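Local coordinates for protein DyP-type peroxidase (Pleurotus ostreatus PC15, PDB 6FSK) that binds heme b and acts as a dye-decolorizing peroxidase, probably oxidising its substrates, Mn(II) among them, at the expense of hydrogen peroxide, at residues A[105-113]-A[430-438]; A[247-257]-A[364-374]. The protein carries 1 engineered substitution. All blocks are in the same frame, centred on the assembly; numbering follows the deposited sequence.

From the N terminus, the chain passes through strands 20-28 and 74-80 of the eight-stranded antiparallel sheet before helix 102-109, whose C-terminal end, in 105-113, opens contact 1. Contact 2 opens at 247-257, where strand 238-247 gives way to helix 249-258. It closes 107 residues on at 364-374, the short helix and turn between the neighbouring strands 354-360 and 379-386. Contact 1 closes last, at 430-438, in the loop after helix 408-412, so contact 2 is nested within its span. Contact 1 thus joins the N-terminal barrel domain to a heme-lining loop, while contact 2 ties together two connections of the C-terminal half. The two meet where I430 CD1 packs on F252 CE1, and both touch the heme.

Contact 1. Residues A[105-113]-A[430-438]. With HEM (protoporphyrin IX containing Fe), chain C.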
loop_
_atom_site.group_PDB
_atom_site.type_symbol
_atom_site.label_atom_id
_atom_site.label_comp_id
_atom_site.label_asym_id
_atom_site.label_seq_id
_atom_site.Cartn_x
_atom_site.Cartn_y
_atom_site.Cartn_z
ATOM N N ASP A 105 2.290 5.068 16.404
ATOM C CA ASP A 105 0.961 4.804 15.846
ATOM C C ASP A 105 0.727 3.293 15.663
ATOM O O ASP A 105 -0.408 2.842 15.651
ATOM C CB ASP A 105 0.812 5.496 14.494
ATOM C CG ASP A 105 -0.639 5.718 14.080
ATOM O OD1 ASP A 105 -1.457 6.113 14.909
ATOM O OD2 ASP A 105 -0.967 5.513 12.832
ATOM N N ALA A 106 1.816 2.527 15.556
ATOM C CA ALA A 106 1.754 1.111 15.325
ATOM C C ALA A 106 0.995 0.394 16.460
ATOM O O ALA A 106 0.379 -0.653 16.279
ATOM C CB ALA A 106 3.152 0.523 15.223
ATOM N N GLU A 107 0.967 0.976 17.662
ATOM C CA GLU A 107 0.159 0.394 18.741
ATOM C C GLU A 107 -1.309 0.333 18.337
ATOM O O GLU A 107 -1.924 -0.724 18.400
ATOM C CB GLU A 107 0.293 1.248 20.013
ATOM C CG GLU A 107 -0.349 0.576 21.229
ATOM C CD GLU A 107 -0.242 1.368 22.524
ATOM O OE1 GLU A 107 0.438 2.436 22.586
ATOM O OE2 GLU A 107 -0.829 0.844 23.532
ATOM N N ILE A 108 -1.823 1.458 17.844
ATOM C CA ILE A 108 -3.200 1.509 17.384
ATOM C C ILE A 108 -3.418 0.744 16.096
ATOM O O ILE A 108 -4.508 0.162 15.908
ATOM C CB ILE A 108 -3.678 2.949 17.363
ATOM C CG1 ILE A 108 -3.872 3.406 18.873
ATOM C CG2 ILE A 108 -4.942 3.127 16.575
ATOM C CD1 ILE A 108 -4.142 4.896 18.915
ATOM N N LEU A 109 -2.387 0.693 15.251
ATOM C CA LEU A 109 -2.497 -0.130 14.020
ATOM C C LEU A 109 -2.679 -1.586 14.335
ATOM O O LEU A 109 -3.167 -2.401 13.487
ATOM C CB LEU A 109 -1.324 0.043 13.062
ATOM C CG LEU A 109 -1.014 1.434 12.539
ATOM C CD1 LEU A 109 0.249 1.402 11.690
ATOM C CD2 LEU A 109 -2.164 2.027 11.782
ATOM N N GLY A 110 -2.255 -2.023 15.528
ATOM C CA GLY A 110 -2.372 -3.415 15.925
ATOM C C GLY A 110 -1.107 -4.248 15.817
ATOM O O GLY A 110 -1.182 -5.484 15.968
ATOM N N ASP A 111 0.029 -3.627 15.581
ATOM C CA ASP A 111 1.284 -4.325 15.405
ATOM C C ASP A 111 1.619 -5.066 16.703
ATOM O O ASP A 111 1.382 -4.586 17.789
ATOM C CB ASP A 111 2.439 -3.384 15.108
ATOM C CG ASP A 111 2.436 -2.839 13.665
ATOM O OD1 ASP A 111 1.344 -2.860 13.052
ATOM O OD2 ASP A 111 3.471 -2.339 13.172
ATOM N N PRO A 112 2.247 -6.231 16.540
ATOM C CA PRO A 112 2.859 -6.879 17.728
ATOM C C PRO A 112 3.868 -5.964 18.401
ATOM O O PRO A 112 4.552 -5.150 17.739
ATOM C CB PRO A 112 3.552 -8.105 17.154
ATOM C CG PRO A 112 2.957 -8.336 15.791
ATOM C CD PRO A 112 2.630 -6.924 15.297
ATOM N N GLY A 113 3.983 -6.073 19.725
ATOM C CA GLY A 113 4.846 -5.154 20.421
ATOM C C GLY A 113 4.744 -5.369 21.907
ATOM O O GLY A 113 4.098 -6.306 22.301
ATOM N N ILE A 430 -5.878 -11.043 5.581
ATOM C CA ILE A 430 -4.546 -10.749 5.032
ATOM C C ILE A 430 -3.803 -9.762 5.937
ATOM O O ILE A 430 -2.704 -9.999 6.373
ATOM C CB ILE A 430 -4.634 -10.217 3.578
ATOM C CG1 ILE A 430 -5.371 -11.186 2.702
ATOM C CG2 ILE A 430 -3.263 -9.864 3.039
ATOM C CD1 ILE A 430 -4.704 -12.517 2.499
ATOM N N ILE A 431 -4.434 -8.646 6.243
ATOM C CA ILE A 431 -3.807 -7.565 7.000
ATOM C C ILE A 431 -4.443 -7.211 8.339
ATOM O O ILE A 431 -3.899 -6.412 9.081
ATOM C CB ILE A 431 -3.676 -6.229 6.170
ATOM C CG1 ILE A 431 -5.065 -5.669 5.799
ATOM C CG2 ILE A 431 -2.896 -6.407 4.912
ATOM C CD1 ILE A 431 -5.125 -4.222 5.455
ATOM N N GLY A 432 -5.614 -7.765 8.633
ATOM C CA GLY A 432 -6.273 -7.343 9.915
ATOM C C GLY A 432 -5.487 -7.728 11.145
ATOM O O GLY A 432 -4.955 -8.880 11.180
ATOM N N GLN A 433 -5.324 -6.831 12.106
ATOM C CA GLN A 433 -4.547 -7.092 13.298
ATOM C C GLN A 433 -5.411 -6.879 14.492
ATOM O O GLN A 433 -6.291 -5.966 14.508
ATOM C CB GLN A 433 -3.363 -6.117 13.378
ATOM C CG GLN A 433 -2.383 -6.337 12.265
ATOM C CD GLN A 433 -1.039 -5.632 12.450
ATOM O OE1 GLN A 433 0.017 -6.310 12.543
ATOM N NE2 GLN A 433 -1.077 -4.318 12.545
ATOM N N LYS A 434 -5.202 -7.693 15.521
ATOM C CA LYS A 434 -5.984 -7.554 16.751
ATOM C C LYS A 434 -4.958 -7.042 17.798
ATOM O O LYS A 434 -3.970 -7.746 18.108
ATOM C CB LYS A 434 -6.604 -8.895 17.166
ATOM C CG LYS A 434 -7.457 -8.733 18.450
ATOM C CD LYS A 434 -8.354 -9.976 18.582
ATOM C CE LYS A 434 -9.674 -9.733 19.086
ATOM N NZ LYS A 434 -10.371 -11.016 19.273
ATOM N N VAL A 435 -5.211 -5.874 18.399
ATOM C CA VAL A 435 -4.389 -5.343 19.456
ATOM C C VAL A 435 -4.268 -6.382 20.620
ATOM O O VAL A 435 -5.269 -6.945 21.055
ATOM C CB VAL A 435 -5.042 -4.062 19.985
ATOM C CG1 VAL A 435 -4.401 -3.613 21.320
ATOM C CG2 VAL A 435 -4.940 -2.915 18.946
ATOM N N GLY A 436 -3.036 -6.643 20.991
ATOM C CA GLY A 436 -2.712 -7.715 21.949
ATOM C C GLY A 436 -2.435 -9.034 21.381
ATOM O O GLY A 436 -2.116 -9.980 22.113
ATOM N N GLY A 437 -2.573 -9.185 20.054
ATOM C CA GLY A 437 -2.319 -10.458 19.400
ATOM C C GLY A 437 -3.231 -11.595 19.769
ATOM O O GLY A 437 -2.872 -12.808 19.593
ATOM N N GLY A 438 -4.468 -11.317 20.109
ATOM C CA GLY A 438 -5.448 -12.397 20.404
ATOM C C GLY A 438 -6.091 -13.069 19.211
ATOM O O GLY A 438 -5.671 -12.849 18.085
HETATM C CHA HEM C . -5.800 -4.725 -3.022
HETATM C CHB HEM C . -2.625 -7.978 -1.417
HETATM C CHC HEM C . -1.498 -4.999 2.194
HETATM C CHD HEM C . -4.903 -1.856 0.776
HETATM C C1A HEM C . -5.038 -5.891 -2.938
HETATM C C2A HEM C . -5.073 -6.989 -3.853
HETATM C C3A HEM C . -4.157 -7.876 -3.440
HETATM C C4A HEM C . -3.613 -7.360 -2.221
HETATM C CMA HEM C . -3.873 -9.211 -4.040
HETATM C CAA HEM C . -6.013 -7.105 -5.043
HETATM C CBA HEM C . -5.509 -6.612 -6.393
HETATM C CGA HEM C . -5.376 -5.114 -6.459
HETATM O O1A HEM C . -6.377 -4.405 -6.574
HETATM O O2A HEM C . -4.218 -4.628 -6.421
HETATM C C1B HEM C . -2.012 -7.477 -0.265
HETATM C C2B HEM C . -0.980 -8.074 0.452
HETATM C C3B HEM C . -0.603 -7.251 1.466
HETATM C C4B HEM C . -1.503 -6.095 1.351
HETATM C CMB HEM C . -0.392 -9.437 0.185
HETATM C CAB HEM C . 0.403 -7.353 2.546
HETATM C CBB HEM C . 1.451 -8.145 2.480
HETATM C C1C HEM C . -2.334 -3.925 2.233
HETATM C C2C HEM C . -2.406 -2.884 3.168
HETATM C C3C HEM C . -3.377 -1.995 2.809
HETATM C C4C HEM C . -3.896 -2.468 1.549
HETATM C CMC HEM C . -1.503 -2.778 4.367
HETATM C CAC HEM C . -3.934 -0.780 3.465
HETATM C CBC HEM C . -3.923 -0.577 4.798
HETATM C C1D HEM C . -5.371 -2.383 -0.431
HETATM C C2D HEM C . -6.308 -1.586 -1.282
HETATM C C3D HEM C . -6.517 -2.403 -2.384
HETATM C C4D HEM C . -5.785 -3.632 -2.122
HETATM C CMD HEM C . -6.847 -0.231 -1.051
HETATM C CAD HEM C . -7.440 -2.152 -3.571
HETATM C CBD HEM C . -8.858 -2.550 -3.310
HETATM C CGD HEM C . -9.764 -2.166 -4.454
HETATM O O1D HEM C . -10.486 -3.110 -4.859
HETATM O O2D HEM C . -9.677 -1.070 -4.969
HETATM N NA HEM C . -4.205 -6.158 -1.850
HETATM N NB HEM C . -2.382 -6.318 0.333
HETATM N NC HEM C . -3.371 -3.711 1.293
HETATM N ND HEM C . -5.163 -3.599 -0.937
HETATM FE FE HEM C . -3.846 -4.984 -0.262
HETATM O O HOH W 1 -0.957 -7.244 18.038
HETATM O O HOH W 2 -0.510 -6.207 19.634
#
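D111 OD1 lies in the plane of the Q433 amide, the planes of the two groups 71° apart, while G110 O sits over one face of the amide, 3.5 Å from Q433 CD. Q433 NE2 donates almost straight to D111 OD1 (2.9 Å, 178°), on the anti side of the carboxylate. A second, more bent bond runs from NE2 to L109 O at 3.0 Å, with the donor above the carbonyl plane. With its chain extended beyond CG (chi2 -167°), Q433 reaches across the Schellman motif that ends helix 102-109, and these two bonds fix the rotation of its amide. D111 is itself held by R243 and W124, so the glutamine joins an existing polar cluster. Positive phi at G110 brings its carbonyl close to Q433, with G110 O 3.4 Å from Q433 CB. V435 CG2 lies 4.0 Å from G110 CA, and one water links G110 O to K434 O. At the other end of the loop, I431 CG2 rests 3.4 Å from heme CHC. N402 binds both Q433 N and L109 O; I431 touches helices 329-333 and 393-401, while Q433, D111 and P112 all rest on P464 of strand 462-472.

Contact 2. Residues A[247-257]-A[364-374]; sequences QMVPEFDDFLE and VTSQEHHDKKT. With HEM (protoporphyrin IX containing Fe), chain C.
P250 lays its ring over the backbone of K372 and K373, its CB 3.5 Å from K373 N, while CG reaches 4.1 Å from V364 CG1. It meets the Schellman turn that ends helix 366-371, with K372 as the positive-phi C' residue; P250 stands in the first turn of helix 249-258, two residues after its N-cap, M248. The contact sets the start of one helix against the end of another, both connecting strands of the C-terminal half. V249 CG1 touches V364 CG2.

E251 carries the polar grip. A bend at chi2 (85°) turns its carboxylate toward T374, where both oxygens are met on their syn sides: OE1 takes the hydroxyl OG1 of T374 at 2.6 Å, and OE2 takes T374 N at 2.9 Å, nearly straight at 173° but clearly tilted from the carboxylate plane. This two-pronged hold fixes the carboxylate against T374, in the loop leading to strand 379-386, and the M248 side chain crosses that of T374 at about a right angle, with CE against CB.

Farther along helix 249-258, D254 is crossed at about a right angle by the extended side chain of K372, CD lying 3.9 Å from D254 CG, toward a long salt bridge with E257. T365 and E368 form a capping box at the other end of helix 366-371; E368 is held by R378, H375 and H376. Q247 borders the heme vinyl carbon CBB, its NE2 bonded to E185. One water accepts from V249 N and donates to both Q247 O and T374 OG1, the latter at 2.7 Å.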
loop_
_atom_site.group_PDB
_atom_site.type_symbol
_atom_site.label_atom_id
_atom_site.label_comp_id
_atom_site.label_asym_id
_atom_site.label_seq_id
_atom_site.Cartn_x
_atom_site.Cartn_y
_atom_site.Cartn_z
ATOM N N GLN A 247 5.693 -11.779 4.729
ATOM C CA GLN A 247 4.616 -12.724 4.476
ATOM C C GLN A 247 5.063 -14.147 4.810
ATOM O O GLN A 247 6.153 -14.565 4.464
ATOM C CB GLN A 247 4.207 -12.632 3.033
ATOM C CG GLN A 247 3.534 -11.265 2.752
ATOM C CD GLN A 247 3.271 -11.091 1.286
ATOM O OE1 GLN A 247 3.814 -10.204 0.692
ATOM N NE2 GLN A 247 2.354 -11.790 0.726
ATOM N N MET A 248 4.152 -14.892 5.395
ATOM C CA MET A 248 4.341 -16.264 5.796
ATOM C C MET A 248 3.636 -17.192 4.795
ATOM O O MET A 248 2.492 -17.583 4.999
ATOM C CB MET A 248 3.815 -16.398 7.251
ATOM C CG MET A 248 4.353 -15.338 8.215
ATOM S SD MET A 248 6.138 -15.272 8.321
ATOM C CE MET A 248 6.369 -16.714 9.285
ATOM N N VAL A 249 4.319 -17.470 3.685
ATOM C CA VAL A 249 3.738 -18.104 2.525
ATOM C C VAL A 249 3.370 -19.551 2.732
ATOM O O VAL A 249 2.240 -19.933 2.463
ATOM C CB VAL A 249 4.495 -17.787 1.226
ATOM C CG1 VAL A 249 3.810 -18.371 0.024
ATOM C CG2 VAL A 249 4.578 -16.287 1.101
ATOM N N PRO A 250 4.335 -20.365 3.121
ATOM C CA PRO A 250 3.998 -21.776 3.410
ATOM C C PRO A 250 2.876 -21.923 4.441
ATOM O O PRO A 250 1.999 -22.804 4.326
ATOM C CB PRO A 250 5.320 -22.394 3.945
ATOM C CG PRO A 250 6.388 -21.475 3.352
ATOM C CD PRO A 250 5.752 -20.070 3.310
ATOM N N GLU A 251 2.868 -21.052 5.433
ATOM C CA GLU A 251 1.869 -21.029 6.487
ATOM C C GLU A 251 0.512 -20.719 5.924
ATOM O O GLU A 251 -0.491 -21.368 6.245
ATOM C CB GLU A 251 2.259 -20.050 7.616
ATOM C CG GLU A 251 3.469 -20.450 8.416
ATOM C CD GLU A 251 4.822 -20.052 7.844
ATOM O OE1 GLU A 251 4.939 -19.616 6.679
ATOM O OE2 GLU A 251 5.818 -20.275 8.601
ATOM N N PHE A 252 0.422 -19.748 5.069
ATOM C CA PHE A 252 -0.839 -19.423 4.400
ATOM C C PHE A 252 -1.300 -20.578 3.530
ATOM O O PHE A 252 -2.529 -20.977 3.571
ATOM C CB PHE A 252 -0.673 -18.110 3.636
ATOM C CG PHE A 252 -1.881 -17.655 2.859
ATOM C CD1 PHE A 252 -2.927 -17.057 3.523
ATOM C CD2 PHE A 252 -1.940 -17.877 1.489
ATOM C CE1 PHE A 252 -4.046 -16.634 2.774
ATOM C CE2 PHE A 252 -3.002 -17.430 0.780
ATOM C CZ PHE A 252 -3.993 -16.788 1.428
ATOM N N ASP A 253 -0.403 -21.151 2.768
ATOM C CA ASP A 253 -0.744 -22.289 1.908
ATOM C C ASP A 253 -1.254 -23.478 2.771
ATOM O O ASP A 253 -2.250 -24.090 2.408
ATOM C CB ASP A 253 0.420 -22.750 1.083
ATOM C CG ASP A 253 0.818 -21.793 -0.044
ATOM O OD1 ASP A 253 0.100 -20.913 -0.451
ATOM O OD2 ASP A 253 1.978 -22.021 -0.487
ATOM N N ASP A 254 -0.613 -23.749 3.859
ATOM C CA ASP A 254 -1.048 -24.810 4.858
ATOM C C ASP A 254 -2.460 -24.530 5.421
ATOM O O ASP A 254 -3.377 -25.415 5.407
ATOM C CB ASP A 254 0.040 -24.927 5.904
ATOM C CG ASP A 254 -0.209 -25.939 6.969
ATOM O OD1 ASP A 254 -1.081 -26.846 6.811
ATOM O OD2 ASP A 254 0.484 -25.890 7.998
ATOM N N PHE A 255 -2.683 -23.276 5.853
ATOM C CA PHE A 255 -4.007 -22.837 6.216
ATOM C C PHE A 255 -5.060 -23.174 5.197
ATOM O O PHE A 255 -6.100 -23.755 5.510
ATOM C CB PHE A 255 -3.970 -21.341 6.509
ATOM C CG PHE A 255 -5.307 -20.777 6.792
ATOM C CD1 PHE A 255 -5.942 -21.123 7.979
ATOM C CD2 PHE A 255 -5.954 -19.996 5.861
ATOM C CE1 PHE A 255 -7.208 -20.604 8.263
ATOM C CE2 PHE A 255 -7.262 -19.477 6.157
ATOM C CZ PHE A 255 -7.831 -19.795 7.341
ATOM N N LEU A 256 -4.847 -22.773 3.965
ATOM C CA LEU A 256 -5.832 -23.009 2.891
ATOM C C LEU A 256 -6.033 -24.510 2.694
ATOM O O LEU A 256 -7.170 -24.977 2.646
ATOM C CB LEU A 256 -5.450 -22.340 1.568
ATOM C CG LEU A 256 -5.321 -20.844 1.568
ATOM C CD1 LEU A 256 -4.994 -20.431 0.127
ATOM C CD2 LEU A 256 -6.549 -20.147 2.045
ATOM N N GLU A 257 -4.945 -25.274 2.620
ATOM C CA GLU A 257 -5.027 -26.706 2.453
ATOM C C GLU A 257 -5.781 -27.377 3.571
ATOM O O GLU A 257 -6.422 -28.440 3.324
ATOM C CB GLU A 257 -3.612 -27.274 2.463
ATOM C CG GLU A 257 -2.824 -27.134 1.239
ATOM C CD GLU A 257 -1.361 -27.606 1.430
ATOM O OE1 GLU A 257 -0.917 -28.177 2.486
ATOM O OE2 GLU A 257 -0.682 -27.403 0.420
ATOM N N VAL A 364 9.636 -19.441 -2.557
ATOM C CA VAL A 364 9.537 -20.492 -1.510
ATOM C C VAL A 364 10.386 -21.705 -1.983
ATOM O O VAL A 364 10.270 -22.084 -3.130
ATOM C CB VAL A 364 8.082 -20.870 -1.315
ATOM C CG1 VAL A 364 7.912 -22.105 -0.410
ATOM C CG2 VAL A 364 7.333 -19.629 -0.768
ATOM N N THR A 365 11.197 -22.190 -1.060
ATOM C CA THR A 365 12.103 -23.290 -1.407
ATOM C C THR A 365 11.426 -24.662 -1.208
ATOM O O THR A 365 10.384 -24.794 -0.571
ATOM C CB THR A 365 13.340 -23.321 -0.519
ATOM O OG1 THR A 365 12.948 -23.531 0.802
ATOM C CG2 THR A 365 14.152 -21.961 -0.576
ATOM N N SER A 366 12.014 -25.683 -1.857
ATOM C CA SER A 366 11.480 -27.059 -1.648
ATOM C C SER A 366 11.404 -27.426 -0.210
ATOM O O SER A 366 10.424 -28.053 0.240
ATOM C CB SER A 366 12.439 -28.088 -2.408
ATOM O OG SER A 366 12.335 -27.803 -3.779
ATOM N N GLN A 367 12.381 -27.044 0.614
ATOM C CA GLN A 367 12.380 -27.422 2.022
ATOM C C GLN A 367 11.242 -26.679 2.757
ATOM O O GLN A 367 10.593 -27.246 3.662
ATOM C CB GLN A 367 13.673 -27.107 2.746
ATOM C CG GLN A 367 13.747 -27.677 4.135
ATOM C CD GLN A 367 13.831 -29.230 4.115
ATOM O OE1 GLN A 367 14.647 -29.784 3.409
ATOM N NE2 GLN A 367 12.918 -29.898 4.788
ATOM N N GLU A 368 11.076 -25.386 2.451
ATOM C CA GLU A 368 9.964 -24.667 3.021
ATOM C C GLU A 368 8.659 -25.272 2.648
ATOM O O GLU A 368 7.765 -25.352 3.532
ATOM C CB GLU A 368 9.987 -23.175 2.569
ATOM C CG GLU A 368 11.110 -22.377 3.160
ATOM C CD GLU A 368 11.130 -20.908 2.641
ATOM O OE1 GLU A 368 10.970 -19.903 3.436
ATOM O OE2 GLU A 368 11.309 -20.760 1.411
ATOM N N HIS A 369 8.479 -25.624 1.389
ATOM C CA HIS A 369 7.215 -26.293 0.960
ATOM C C HIS A 369 7.007 -27.610 1.723
ATOM O O HIS A 369 5.943 -27.857 2.311
ATOM C CB HIS A 369 7.242 -26.501 -0.512
ATOM C CG HIS A 369 5.996 -27.110 -1.044
ATOM N ND1 HIS A 369 4.793 -26.439 -1.063
ATOM C CD2 HIS A 369 5.776 -28.308 -1.649
ATOM C CE1 HIS A 369 3.872 -27.214 -1.635
ATOM N NE2 HIS A 369 4.453 -28.343 -2.007
ATOM N N HIS A 370 8.090 -28.385 1.904
ATOM C CA HIS A 370 7.953 -29.679 2.611
ATOM C C HIS A 370 7.598 -29.456 4.038
ATOM O O HIS A 370 6.730 -30.139 4.589
ATOM C CB HIS A 370 9.274 -30.432 2.520
ATOM C CG HIS A 370 9.300 -31.689 3.331
ATOM N ND1 HIS A 370 9.605 -31.714 4.685
ATOM C CD2 HIS A 370 8.971 -32.955 2.996
ATOM C CE1 HIS A 370 9.502 -32.955 5.136
ATOM N NE2 HIS A 370 9.134 -33.723 4.127
ATOM N N ASP A 371 8.271 -28.505 4.702
ATOM C CA ASP A 371 8.106 -28.224 6.074
ATOM C C ASP A 371 6.790 -27.479 6.392
ATOM O O ASP A 371 6.409 -27.444 7.535
ATOM C CB ASP A 371 9.266 -27.347 6.583
ATOM C CG ASP A 371 10.605 -28.095 6.737
ATOM O OD1 ASP A 371 10.628 -29.311 6.580
ATOM O OD2 ASP A 371 11.615 -27.401 6.976
ATOM N N LYS A 372 6.208 -26.854 5.378
ATOM C CA LYS A 372 5.087 -25.914 5.536
ATOM C C LYS A 372 5.448 -24.803 6.473
ATOM O O LYS A 372 4.612 -24.260 7.199
ATOM C CB LYS A 372 3.755 -26.650 5.901
ATOM C CG LYS A 372 3.500 -27.852 5.004
ATOM C CD LYS A 372 2.155 -28.524 5.267
ATOM C CE LYS A 372 1.816 -29.622 4.203
ATOM N NZ LYS A 372 0.787 -30.517 4.754
ATOM N N LYS A 373 6.701 -24.352 6.451
ATOM C CA LYS A 373 7.132 -23.293 7.328
ATOM C C LYS A 373 8.095 -22.371 6.575
ATOM O O LYS A 373 8.892 -22.801 5.794
ATOM C CB LYS A 373 7.878 -23.805 8.537
ATOM C CG LYS A 373 7.012 -24.659 9.473
ATOM C CD LYS A 373 5.872 -23.880 10.161
ATOM C CE LYS A 373 4.898 -24.801 10.902
ATOM N NZ LYS A 373 5.675 -25.708 11.797
ATOM N N THR A 374 8.021 -21.101 6.923
ATOM C CA THR A 374 8.923 -20.084 6.413
ATOM C C THR A 374 10.325 -20.222 7.035
ATOM O O THR A 374 10.465 -20.278 8.280
ATOM C CB THR A 374 8.398 -18.703 6.765
ATOM O OG1 THR A 374 7.202 -18.454 5.999
ATOM C CG2 THR A 374 9.387 -17.624 6.405
HETATM C CHA HEM C . -5.800 -4.725 -3.022
HETATM C CHB HEM C . -2.625 -7.978 -1.417
HETATM C CHC HEM C . -1.498 -4.999 2.194
HETATM C CHD HEM C . -4.903 -1.856 0.776
HETATM C C1A HEM C . -5.038 -5.891 -2.938
HETATM C C2A HEM C . -5.073 -6.989 -3.853
HETATM C C3A HEM C . -4.157 -7.876 -3.440
HETATM C C4A HEM C . -3.613 -7.360 -2.221
HETATM C CMA HEM C . -3.873 -9.211 -4.040
HETATM C CAA HEM C . -6.013 -7.105 -5.043
HETATM C CBA HEM C . -5.509 -6.612 -6.393
HETATM C CGA HEM C . -5.376 -5.114 -6.459
HETATM O O1A HEM C . -6.377 -4.405 -6.574
HETATM O O2A HEM C . -4.218 -4.628 -6.421
HETATM C C1B HEM C . -2.012 -7.477 -0.265
HETATM C C2B HEM C . -0.980 -8.074 0.452
HETATM C C3B HEM C . -0.603 -7.251 1.466
HETATM C C4B HEM C . -1.503 -6.095 1.351
HETATM C CMB HEM C . -0.392 -9.437 0.185
HETATM C CAB HEM C . 0.403 -7.353 2.546
HETATM C CBB HEM C . 1.451 -8.145 2.480
HETATM C C1C HEM C . -2.334 -3.925 2.233
HETATM C C2C HEM C . -2.406 -2.884 3.168
HETATM C C3C HEM C . -3.377 -1.995 2.809
HETATM C C4C HEM C . -3.896 -2.468 1.549
HETATM C CMC HEM C . -1.503 -2.778 4.367
HETATM C CAC HEM C . -3.934 -0.780 3.465
HETATM C CBC HEM C . -3.923 -0.577 4.798
HETATM C C1D HEM C . -5.371 -2.383 -0.431
HETATM C C2D HEM C . -6.308 -1.586 -1.282
HETATM C C3D HEM C . -6.517 -2.403 -2.384
HETATM C C4D HEM C . -5.785 -3.632 -2.122
HETATM C CMD HEM C . -6.847 -0.231 -1.051
HETATM C CAD HEM C . -7.440 -2.152 -3.571
HETATM C CBD HEM C . -8.858 -2.550 -3.310
HETATM C CGD HEM C . -9.764 -2.166 -4.454
HETATM O O1D HEM C . -10.486 -3.110 -4.859
HETATM O O2D HEM C . -9.677 -1.070 -4.969
HETATM N NA HEM C . -4.205 -6.158 -1.850
HETATM N NB HEM C . -2.382 -6.318 0.333
HETATM N NC HEM C . -3.371 -3.711 1.293
HETATM N ND HEM C . -5.163 -3.599 -0.937
HETATM FE FE HEM C . -3.846 -4.984 -0.262
HETATM O O HOH W 3 7.189 -16.961 3.693
HETATM O O HOH W 4 4.269 -24.223 0.658
HETATM O O HOH W 5 -1.434 -28.755 4.940
HETATM O O HOH W 6 2.290 -24.128 8.538
#